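Putative beta-glucosidase (Bifidobacterium adolescentis, PDB 5WAB) is a family 3 glycoside hydrolase with beta-glucosidase activity, and probably also removes terminal alpha-L-arabinopyranosyl units from the ginsenoside Rb2. Local coordinates at residues Pro7-Ala18 against Leu274-Val282; Tyr40-Lys51 against Glu96-Gly107. All coordinates share one frame; numbering follows the deposited sequence.

Interaction 1: residues Pro7-Ala18 against Leu274-Val282; sequences PSVNDLTLEEKA and LDRMAQGMV
Val-9, in a short 3-10 turn, and Lys-17, on helix 14-18, both bear on helix 274-282, and the two helix segments cross at 66° with their axes 9.9 Å apart at closest approach. Val-9 is gripped through backbone and side chain alike: its N donates to Gln-279 OE1 at 2.8 Å, the C=O...N angle being 165°, while CG1 rests 3.7 Å from Ala-278 CB. Gln-279 reaches the turn by leaving its backbone with CG opposite N (chi1 178°) and bending at chi2, which turns the amide oxygen to the turn and its NE2 to a water. That water donates to Pro-7 O and accepts from Gln-279 NE2, a second link beside the direct one; the same NE2 also bonds Asp-283. Farther along, Lys-17 stretches out fully beyond CG and ends on Asp-275, where NZ meets the syn lone pair of OD1 at 2.7 Å in a salt bridge. Leu-14 CD1 and Leu-274 CD2 touch at 3.6 Å, the two side chains at about a right angle. Val-282 closes the other end, its CG1 lying 3.3 Å from Pro-7 O and its CG2 facing Leu-12 CD1. A capping box of Thr-13 and Glu-16 begins the helix that presents Leu-14 and Lys-17. The contact thus lays the N-terminal turn and first helix on helix 271-292; helix 257-265 packs on Leu-14 and Ala-18, and helix 239-245 meets Leu-274 and Met-277.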
loop_
_atom_site.group_PDB
_atom_site.type_symbol
_atom_site.label_atom_id
_atom_site.label_comp_id
_atom_site.label_asym_id
_atom_site.label_seq_id
_atom_site.Cartn_x
_atom_site.Cartn_y
_atom_site.Cartn_z
ATOM N N PRO A 7 -24.337 26.536 6.688
ATOM C CA PRO A 7 -24.212 27.208 5.385
ATOM C C PRO A 7 -24.267 26.263 4.179
ATOM O O PRO A 7 -24.009 25.066 4.320
ATOM C CB PRO A 7 -22.830 27.855 5.481
ATOM C CG PRO A 7 -22.044 26.862 6.303
ATOM C CD PRO A 7 -23.020 26.281 7.303
ATOM N N SER A 8 -24.626 26.809 3.013
ATOM C CA SER A 8 -24.559 26.116 1.729
ATOM C C SER A 8 -24.065 27.111 0.688
ATOM O O SER A 8 -23.790 28.272 1.001
ATOM C CB SER A 8 -25.915 25.528 1.320
ATOM O OG SER A 8 -26.838 26.547 0.977
ATOM N N VAL A 9 -23.977 26.665 -0.572
ATOM C CA VAL A 9 -23.566 27.584 -1.632
ATOM C C VAL A 9 -24.638 28.619 -1.937
ATOM O O VAL A 9 -24.332 29.658 -2.532
ATOM C CB VAL A 9 -23.184 26.856 -2.932
ATOM C CG1 VAL A 9 -21.758 26.351 -2.855
ATOM C CG2 VAL A 9 -24.169 25.744 -3.237
ATOM N N ASN A 10 -25.889 28.371 -1.545
ATOM C CA ASN A 10 -26.931 29.382 -1.703
ATOM C C ASN A 10 -26.661 30.619 -0.856
ATOM O O ASN A 10 -27.156 31.705 -1.181
ATOM C CB ASN A 10 -28.293 28.796 -1.332
ATOM C CG ASN A 10 -28.703 27.664 -2.244
ATOM O OD1 ASN A 10 -28.375 27.658 -3.428
ATOM N ND2 ASN A 10 -29.437 26.699 -1.698
ATOM N N ASP A 11 -25.858 30.486 0.194
ATOM C CA ASP A 11 -25.549 31.589 1.086
ATOM C C ASP A 11 -24.312 32.364 0.652
ATOM O O ASP A 11 -23.957 33.353 1.302
ATOM C CB ASP A 11 -25.362 31.061 2.517
ATOM C CG ASP A 11 -26.599 30.347 3.045
ATOM O OD1 ASP A 11 -27.687 30.955 3.035
ATOM O OD2 ASP A 11 -26.490 29.177 3.473
ATOM N N LEU A 12 -23.668 31.961 -0.438
ATOM C CA LEU A 12 -22.413 32.548 -0.878
ATOM C C LEU A 12 -22.597 33.391 -2.136
ATOM O O LEU A 12 -23.414 33.073 -3.007
ATOM C CB LEU A 12 -21.382 31.452 -1.154
ATOM C CG LEU A 12 -21.194 30.507 0.031
ATOM C CD1 LEU A 12 -20.238 29.383 -0.326
ATOM C CD2 LEU A 12 -20.737 31.266 1.274
ATOM N N THR A 13 -21.807 34.457 -2.232
ATOM C CA THR A 13 -21.695 35.196 -3.477
ATOM C C THR A 13 -20.818 34.413 -4.457
ATOM O O THR A 13 -20.224 33.383 -4.116
ATOM C CB THR A 13 -21.103 36.588 -3.241
ATOM O OG1 THR A 13 -19.727 36.464 -2.868
ATOM C CG2 THR A 13 -21.842 37.307 -2.126
ATOM N N LEU A 14 -20.755 34.897 -5.700
ATOM C CA LEU A 14 -19.899 34.247 -6.688
ATOM C C LEU A 14 -18.443 34.244 -6.241
ATOM O O LEU A 14 -17.753 33.222 -6.356
ATOM C CB LEU A 14 -20.039 34.933 -8.044
ATOM C CG LEU A 14 -19.152 34.400 -9.170
ATOM C CD1 LEU A 14 -19.490 32.959 -9.483
ATOM C CD2 LEU A 14 -19.327 35.266 -10.401
ATOM N N GLU A 15 -17.957 35.376 -5.724
ATOM C CA GLU A 15 -16.562 35.446 -5.301
ATOM C C GLU A 15 -16.288 34.483 -4.155
ATOM O O GLU A 15 -15.203 33.894 -4.073
ATOM C CB GLU A 15 -16.193 36.874 -4.897
ATOM C CG GLU A 15 -16.120 37.867 -6.047
ATOM C CD GLU A 15 -17.474 38.461 -6.395
ATOM O OE1 GLU A 15 -18.498 38.034 -5.813
ATOM O OE2 GLU A 15 -17.514 39.367 -7.251
ATOM N N GLU A 16 -17.257 34.319 -3.250
ATOM C CA GLU A 16 -17.090 33.368 -2.159
ATOM C C GLU A 16 -17.126 31.931 -2.663
ATOM O O GLU A 16 -16.390 31.075 -2.163
ATOM C CB GLU A 16 -18.151 33.605 -1.090
ATOM C CG GLU A 16 -17.922 34.911 -0.345
ATOM C CD GLU A 16 -19.098 35.317 0.521
ATOM O OE1 GLU A 16 -20.222 34.831 0.267
ATOM O OE2 GLU A 16 -18.894 36.119 1.463
ATOM N N LYS A 17 -17.985 31.640 -3.640
ATOM C CA LYS A 17 -18.005 30.302 -4.218
ATOM C C LYS A 17 -16.665 29.958 -4.854
ATOM O O LYS A 17 -16.107 28.878 -4.615
ATOM C CB LYS A 17 -19.112 30.195 -5.265
ATOM C CG LYS A 17 -20.519 30.256 -4.733
ATOM C CD LYS A 17 -21.493 30.098 -5.890
ATOM C CE LYS A 17 -22.915 30.308 -5.455
ATOM N NZ LYS A 17 -23.850 30.209 -6.608
ATOM N N ALA A 18 -16.131 30.871 -5.671
ATOM C CA ALA A 18 -14.872 30.609 -6.357
ATOM C C ALA A 18 -13.707 30.496 -5.387
ATOM O O ALA A 18 -12.774 29.726 -5.638
ATOM C CB ALA A 18 -14.594 31.696 -7.394
ATOM N N LEU A 274 -19.861 25.011 -10.937
ATOM C CA LEU A 274 -19.230 25.707 -9.820
ATOM C C LEU A 274 -19.983 25.456 -8.521
ATOM O O LEU A 274 -19.367 25.274 -7.464
ATOM C CB LEU A 274 -19.151 27.204 -10.106
ATOM C CG LEU A 274 -18.535 28.049 -8.988
ATOM C CD1 LEU A 274 -17.163 27.531 -8.594
ATOM C CD2 LEU A 274 -18.457 29.500 -9.409
ATOM N N ASP A 275 -21.319 25.456 -8.575
ATOM C CA ASP A 275 -22.104 25.156 -7.383
ATOM C C ASP A 275 -21.800 23.756 -6.864
ATOM O O ASP A 275 -21.616 23.567 -5.658
ATOM C CB ASP A 275 -23.593 25.330 -7.678
ATOM C CG ASP A 275 -24.030 26.787 -7.621
ATOM O OD1 ASP A 275 -23.185 27.644 -7.292
ATOM O OD2 ASP A 275 -25.206 27.085 -7.926
ATOM N N ARG A 276 -21.713 22.769 -7.759
ATOM C CA ARG A 276 -21.388 21.408 -7.335
ATOM C C ARG A 276 -20.005 21.350 -6.699
ATOM O O ARG A 276 -19.830 20.779 -5.616
ATOM C CB ARG A 276 -21.476 20.451 -8.527
ATOM C CG ARG A 276 -22.881 19.960 -8.828
ATOM C CD ARG A 276 -22.925 19.006 -10.012
ATOM N NE ARG A 276 -22.526 19.693 -11.240
ATOM C CZ ARG A 276 -22.780 19.261 -12.473
ATOM N NH1 ARG A 276 -23.451 18.131 -12.664
ATOM N NH2 ARG A 276 -22.364 19.963 -13.520
ATOM N N MET A 277 -19.012 21.958 -7.351
ATOM C CA MET A 277 -17.647 21.925 -6.838
ATOM C C MET A 277 -17.519 22.655 -5.509
ATOM O O MET A 277 -16.878 22.150 -4.581
ATOM C CB MET A 277 -16.697 22.524 -7.874
ATOM C CG MET A 277 -16.512 21.671 -9.115
ATOM S SD MET A 277 -15.680 20.103 -8.738
ATOM C CE MET A 277 -17.041 18.946 -8.643
ATOM N N ALA A 278 -18.133 23.840 -5.394
ATOM C CA ALA A 278 -18.016 24.635 -4.173
ATOM C C ALA A 278 -18.854 24.058 -3.041
ATOM O O ALA A 278 -18.443 24.101 -1.875
ATOM C CB ALA A 278 -18.422 26.083 -4.450
ATOM N N GLN A 279 -20.042 23.535 -3.354
ATOM C CA GLN A 279 -20.871 22.930 -2.317
ATOM C C GLN A 279 -20.173 21.735 -1.691
ATOM O O GLN A 279 -20.270 21.514 -0.478
ATOM C CB GLN A 279 -22.225 22.513 -2.894
ATOM C CG GLN A 279 -23.154 21.831 -1.895
ATOM C CD GLN A 279 -23.496 22.714 -0.709
ATOM O OE1 GLN A 279 -23.764 23.908 -0.856
ATOM N NE2 GLN A 279 -23.485 22.128 0.478
ATOM N N GLY A 280 -19.449 20.965 -2.499
ATOM C CA GLY A 280 -18.681 19.863 -1.950
ATOM C C GLY A 280 -17.690 20.327 -0.903
ATOM O O GLY A 280 -17.502 19.667 0.123
ATOM N N MET A 281 -17.067 21.489 -1.132
ATOM C CA MET A 281 -16.139 22.039 -0.151
ATOM C C MET A 281 -16.866 22.467 1.115
ATOM O O MET A 281 -16.294 22.386 2.209
ATOM C CB MET A 281 -15.372 23.212 -0.753
ATOM C CG MET A 281 -14.467 22.822 -1.909
ATOM S SD MET A 281 -13.467 21.354 -1.577
ATOM C CE MET A 281 -12.534 21.873 -0.131
ATOM N N VAL A 282 -18.113 22.938 0.981
ATOM C CA VAL A 282 -18.935 23.222 2.154
ATOM C C VAL A 282 -19.272 21.930 2.887
ATOM O O VAL A 282 -19.201 21.864 4.119
ATOM C CB VAL A 282 -20.209 23.989 1.749
ATOM C CG1 VAL A 282 -21.087 24.238 2.964
ATOM C CG2 VAL A 282 -19.854 25.301 1.081
HETATM O O HOH W 1 -24.918 22.777 3.232
#

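Interaction 2: residues Tyr40-Lys51 against Glu96-Gly107; sequences YMITDGPHGLRK and ECIQEKVAVILG
Thr-43 and Val-102 meet methyl to methyl on one face of two neighbouring parallel strands, Thr-43 CG2 lying 3.6 Å from Val-102 CG1 with the side chains at about a right angle. A chi1 of -176° sets Thr-43 OG1 opposite the backbone N, where it donates to Arg-50 O from above that carbonyl's plane, and leaves CG2 for the valine. Its backbone O accepts from Leu-106 N at 2.9 Å. Ile-42, Val-104 and Leu-106 pack together on the other face, which Asp-44 shares: Ile-42 and Val-104 run side by side, CG1 to CB 3.5 Å, whereas Leu-106 crosses Ile-42 and sets CD1 and CD2 equally close to its CG2. Where the chain folds back over Val-102, Leu-49 forks, CD2 lying against Glu-100 CG at 3.6 Å and CD1 reaching Val-102 CG2 and Cys-97 SG. Lys-51 runs extended to the end of helix 83-99, where NZ takes two acceptors of one residue: Glu-100 O at 2.9 Å, and OE1 at 3.0 Å in a salt bridge. Glu-100 bends at chi2 (-64°) to bring its carboxylate there, and Gln-99 NE2 holds OE2 on its anti lone pair. A methionine in place of Lys-51 would probably leave the Glu-100 carboxylate without its cation and its carbonyl without this donor. Strand 41-44, helix 83-99 and strand 102-106 form a beta-alpha-beta crossover of a TIM-barrel-clan domain; 41-44 is outermost in the parallel sheet, with Trp-27 and Leu-29 hydrogen-bonded to the backbone of Ile-42 and Tyr-40, 102-106 adjoins 149-155, and helix 271-292 covers Tyr-40.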
loop_
_atom_site.group_PDB
_atom_site.type_symbol
_atom_site.label_atom_id
_atom_site.label_comp_id
_atom_site.label_asym_id
_atom_site.label_seq_id
_atom_site.Cartn_x
_atom_site.Cartn_y
_atom_site.Cartn_z
ATOM N N TYR A 40 -10.256 24.976 7.772
ATOM C CA TYR A 40 -9.569 23.968 8.564
ATOM C C TYR A 40 -8.230 23.594 7.934
ATOM O O TYR A 40 -8.031 23.695 6.722
ATOM C CB TYR A 40 -10.436 22.716 8.694
ATOM C CG TYR A 40 -11.720 22.898 9.481
ATOM C CD1 TYR A 40 -11.740 23.626 10.662
ATOM C CD2 TYR A 40 -12.913 22.326 9.041
ATOM C CE1 TYR A 40 -12.905 23.781 11.384
ATOM C CE2 TYR A 40 -14.082 22.476 9.756
ATOM C CZ TYR A 40 -14.073 23.208 10.929
ATOM O OH TYR A 40 -15.233 23.373 11.649
ATOM N N MET A 41 -7.314 23.120 8.779
ATOM C CA MET A 41 -5.976 22.754 8.336
ATOM C C MET A 41 -5.975 21.379 7.680
ATOM O O MET A 41 -6.642 20.448 8.138
ATOM C CB MET A 41 -4.989 22.758 9.507
ATOM C CG MET A 41 -3.572 22.330 9.117
ATOM S SD MET A 41 -2.387 22.221 10.481
ATOM C CE MET A 41 -2.223 23.944 10.953
ATOM N N ILE A 42 -5.221 21.272 6.592
ATOM C CA ILE A 42 -4.986 20.031 5.867
ATOM C C ILE A 42 -3.487 19.768 5.925
ATOM O O ILE A 42 -2.692 20.684 5.679
ATOM C CB ILE A 42 -5.492 20.144 4.412
ATOM C CG1 ILE A 42 -6.873 19.514 4.272
ATOM C CG2 ILE A 42 -4.535 19.537 3.421
ATOM C CD1 ILE A 42 -7.913 20.156 5.140
ATOM N N THR A 43 -3.095 18.540 6.279
ATOM C CA THR A 43 -1.671 18.227 6.379
ATOM C C THR A 43 -1.426 16.740 6.145
ATOM O O THR A 43 -2.334 15.910 6.233
ATOM C CB THR A 43 -1.075 18.645 7.732
ATOM O OG1 THR A 43 0.332 18.386 7.729
ATOM C CG2 THR A 43 -1.708 17.863 8.867
ATOM N N ASP A 44 -0.165 16.422 5.866
ATOM C CA ASP A 44 0.252 15.080 5.482
ATOM C C ASP A 44 0.118 14.075 6.618
ATOM O O ASP A 44 -0.003 14.418 7.797
ATOM C CB ASP A 44 1.701 15.080 5.003
ATOM C CG ASP A 44 1.816 15.366 3.539
ATOM O OD1 ASP A 44 0.995 14.818 2.777
ATOM O OD2 ASP A 44 2.703 16.152 3.149
ATOM N N GLY A 45 0.163 12.804 6.230
ATOM C CA GLY A 45 0.270 11.731 7.176
ATOM C C GLY A 45 -0.324 10.408 6.747
ATOM O O GLY A 45 -1.320 9.953 7.309
ATOM N N PRO A 46 0.276 9.752 5.750
ATOM C CA PRO A 46 -0.180 8.392 5.417
ATOM C C PRO A 46 0.123 7.400 6.524
ATOM O O PRO A 46 -0.569 6.380 6.647
ATOM C CB PRO A 46 0.589 8.060 4.129
ATOM C CG PRO A 46 1.100 9.379 3.631
ATOM C CD PRO A 46 1.344 10.204 4.845
ATOM N N HIS A 47 1.144 7.663 7.335
ATOM C CA HIS A 47 1.450 6.825 8.486
ATOM C C HIS A 47 1.639 7.662 9.748
ATOM O O HIS A 47 2.447 7.315 10.613
ATOM C CB HIS A 47 2.672 5.946 8.215
ATOM C CG HIS A 47 3.889 6.709 7.795
ATOM N ND1 HIS A 47 4.277 6.821 6.476
ATOM C CD2 HIS A 47 4.806 7.397 8.515
ATOM C CE1 HIS A 47 5.382 7.541 6.403
ATOM N NE2 HIS A 47 5.724 7.905 7.627
ATOM N N GLY A 48 0.896 8.753 9.877
ATOM C CA GLY A 48 0.915 9.557 11.087
ATOM C C GLY A 48 0.856 11.051 10.837
ATOM O O GLY A 48 1.334 11.559 9.826
ATOM N N LEU A 49 0.282 11.777 11.792
ATOM C CA LEU A 49 0.149 13.224 11.670
ATOM C C LEU A 49 1.512 13.885 11.522
ATOM O O LEU A 49 2.409 13.682 12.345
ATOM C CB LEU A 49 -0.561 13.781 12.900
ATOM C CG LEU A 49 -0.692 15.300 12.971
ATOM C CD1 LEU A 49 -1.520 15.812 11.813
ATOM C CD2 LEU A 49 -1.302 15.708 14.291
ATOM N N ARG A 50 1.671 14.672 10.461
ATOM C CA ARG A 50 2.889 15.449 10.225
ATOM C C ARG A 50 2.472 16.904 10.073
ATOM O O ARG A 50 2.325 17.410 8.960
ATOM C CB ARG A 50 3.646 14.946 8.999
ATOM N N LYS A 51 2.299 17.576 11.208
ATOM C CA LYS A 51 1.926 18.980 11.245
ATOM C C LYS A 51 3.197 19.831 11.290
ATOM O O LYS A 51 4.304 19.333 11.076
ATOM C CB LYS A 51 1.023 19.216 12.455
ATOM C CG LYS A 51 0.195 20.478 12.454
ATOM C CD LYS A 51 -0.510 20.618 13.784
ATOM C CE LYS A 51 -1.192 21.966 13.918
ATOM N NZ LYS A 51 -1.792 22.128 15.269
ATOM N N GLU A 96 -5.221 12.035 17.046
ATOM C CA GLU A 96 -4.146 13.017 17.074
ATOM C C GLU A 96 -4.513 14.239 16.241
ATOM O O GLU A 96 -4.190 15.371 16.618
ATOM C CB GLU A 96 -2.840 12.385 16.588
ATOM C CG GLU A 96 -2.474 11.121 17.348
ATOM C CD GLU A 96 -1.032 10.684 17.147
ATOM O OE1 GLU A 96 -0.295 11.333 16.377
ATOM O OE2 GLU A 96 -0.636 9.689 17.783
ATOM N N CYS A 97 -5.221 14.031 15.127
ATOM C CA CYS A 97 -5.711 15.162 14.344
ATOM C C CYS A 97 -6.691 15.999 15.146
ATOM O O CYS A 97 -6.694 17.230 15.039
ATOM C CB CYS A 97 -6.382 14.678 13.057
ATOM S SG CYS A 97 -5.286 13.964 11.822
ATOM N N ILE A 98 -7.529 15.348 15.960
ATOM C CA ILE A 98 -8.527 16.074 16.743
ATOM C C ILE A 98 -7.852 16.958 17.787
ATOM O O ILE A 98 -8.303 18.078 18.055
ATOM C CB ILE A 98 -9.530 15.088 17.374
ATOM C CG1 ILE A 98 -10.363 14.427 16.275
ATOM C CG2 ILE A 98 -10.451 15.798 18.354
ATOM C CD1 ILE A 98 -11.229 13.286 16.758
ATOM N N GLN A 99 -6.756 16.479 18.382
ATOM C CA GLN A 99 -5.991 17.317 19.300
ATOM C C GLN A 99 -5.384 18.518 18.582
ATOM O O GLN A 99 -5.386 19.634 19.112
ATOM C CB GLN A 99 -4.890 16.496 19.974
ATOM C CG GLN A 99 -3.844 17.328 20.721
ATOM C CD GLN A 99 -2.762 16.476 21.369
ATOM O OE1 GLN A 99 -3.053 15.575 22.157
ATOM N NE2 GLN A 99 -1.507 16.752 21.032
ATOM N N GLU A 100 -4.884 18.315 17.362
ATOM C CA GLU A 100 -4.101 19.324 16.667
ATOM C C GLU A 100 -4.922 20.134 15.673
ATOM O O GLU A 100 -4.348 20.881 14.877
ATOM C CB GLU A 100 -2.917 18.664 15.959
ATOM C CG GLU A 100 -1.921 18.036 16.910
ATOM C CD GLU A 100 -1.253 19.055 17.799
ATOM O OE1 GLU A 100 -0.819 20.100 17.271
ATOM O OE2 GLU A 100 -1.169 18.823 19.024
ATOM N N LYS A 101 -6.248 20.021 15.723
ATOM C CA LYS A 101 -7.160 20.804 14.885
ATOM C C LYS A 101 -6.852 20.608 13.400
ATOM O O LYS A 101 -6.720 21.567 12.638
ATOM C CB LYS A 101 -7.110 22.288 15.260
ATOM C CG LYS A 101 -7.089 22.558 16.765
ATOM C CD LYS A 101 -8.224 21.887 17.527
ATOM C CE LYS A 101 -9.571 22.521 17.274
ATOM N NZ LYS A 101 -10.580 21.900 18.184
ATOM N N VAL A 102 -6.731 19.344 12.996
ATOM C CA VAL A 102 -6.479 18.957 11.609
ATOM C C VAL A 102 -7.708 18.219 11.097
ATOM O O VAL A 102 -8.033 17.132 11.589
ATOM C CB VAL A 102 -5.225 18.078 11.480
ATOM C CG1 VAL A 102 -5.089 17.570 10.053
ATOM C CG2 VAL A 102 -3.982 18.843 11.894
ATOM N N ALA A 103 -8.372 18.785 10.083
ATOM C CA ALA A 103 -9.634 18.214 9.618
ATOM C C ALA A 103 -9.436 17.086 8.616
ATOM O O ALA A 103 -10.277 16.181 8.542
ATOM C CB ALA A 103 -10.521 19.295 8.997
ATOM N N VAL A 104 -8.372 17.128 7.821
ATOM C CA VAL A 104 -8.094 16.096 6.832
ATOM C C VAL A 104 -6.627 15.711 6.943
ATOM O O VAL A 104 -5.753 16.585 6.970
ATOM C CB VAL A 104 -8.416 16.563 5.401
ATOM C CG1 VAL A 104 -8.220 15.428 4.416
ATOM C CG2 VAL A 104 -9.826 17.126 5.317
ATOM N N ILE A 105 -6.359 14.409 7.024
ATOM C CA ILE A 105 -4.999 13.883 7.003
ATOM C C ILE A 105 -4.758 13.275 5.627
ATOM O O ILE A 105 -5.585 12.503 5.128
ATOM C CB ILE A 105 -4.781 12.868 8.141
ATOM C CG1 ILE A 105 -3.325 12.412 8.200
ATOM C CG2 ILE A 105 -5.740 11.679 8.042
ATOM C CD1 ILE A 105 -2.959 11.792 9.523
ATOM N N LEU A 106 -3.637 13.643 5.001
ATOM C CA LEU A 106 -3.434 13.415 3.565
ATOM C C LEU A 106 -2.878 12.014 3.322
ATOM O O LEU A 106 -1.692 11.807 3.066
ATOM C CB LEU A 106 -2.524 14.491 2.983
ATOM C CG LEU A 106 -3.067 15.915 3.104
ATOM C CD1 LEU A 106 -2.088 16.937 2.538
ATOM C CD2 LEU A 106 -4.421 16.018 2.416
ATOM N N GLY A 107 -3.772 11.041 3.365
ATOM C CA GLY A 107 -3.425 9.667 3.111
ATOM C C GLY A 107 -4.674 8.818 3.153
ATOM O O GLY A 107 -5.774 9.317 3.410
#

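Overall arrangement
Helix 14-19 and strand 41-44 follow one another in the chain, so the N-terminal arm of interaction 1 leads, after a connecting stretch, into the first strand of the sheet in interaction 2. Their centres lie 24 Å apart and their nearest atoms about 7 Å apart, without touching. Helix 271-292 serves both: it receives residues 7-18 in interaction 1 and, farther on, covers Tyr-40 of interaction 2. Interaction 1 is peripheral, about 34 Å from the centre of the chain, against 19 Å for interaction 2. A glycerol, probably from the crystallisation liquor, is hydrogen-bonded to Asp-44 OD1 and may mark a pocket there, consistent with sugar binding at the C-terminal ends of barrel strands in family 3 enzymes.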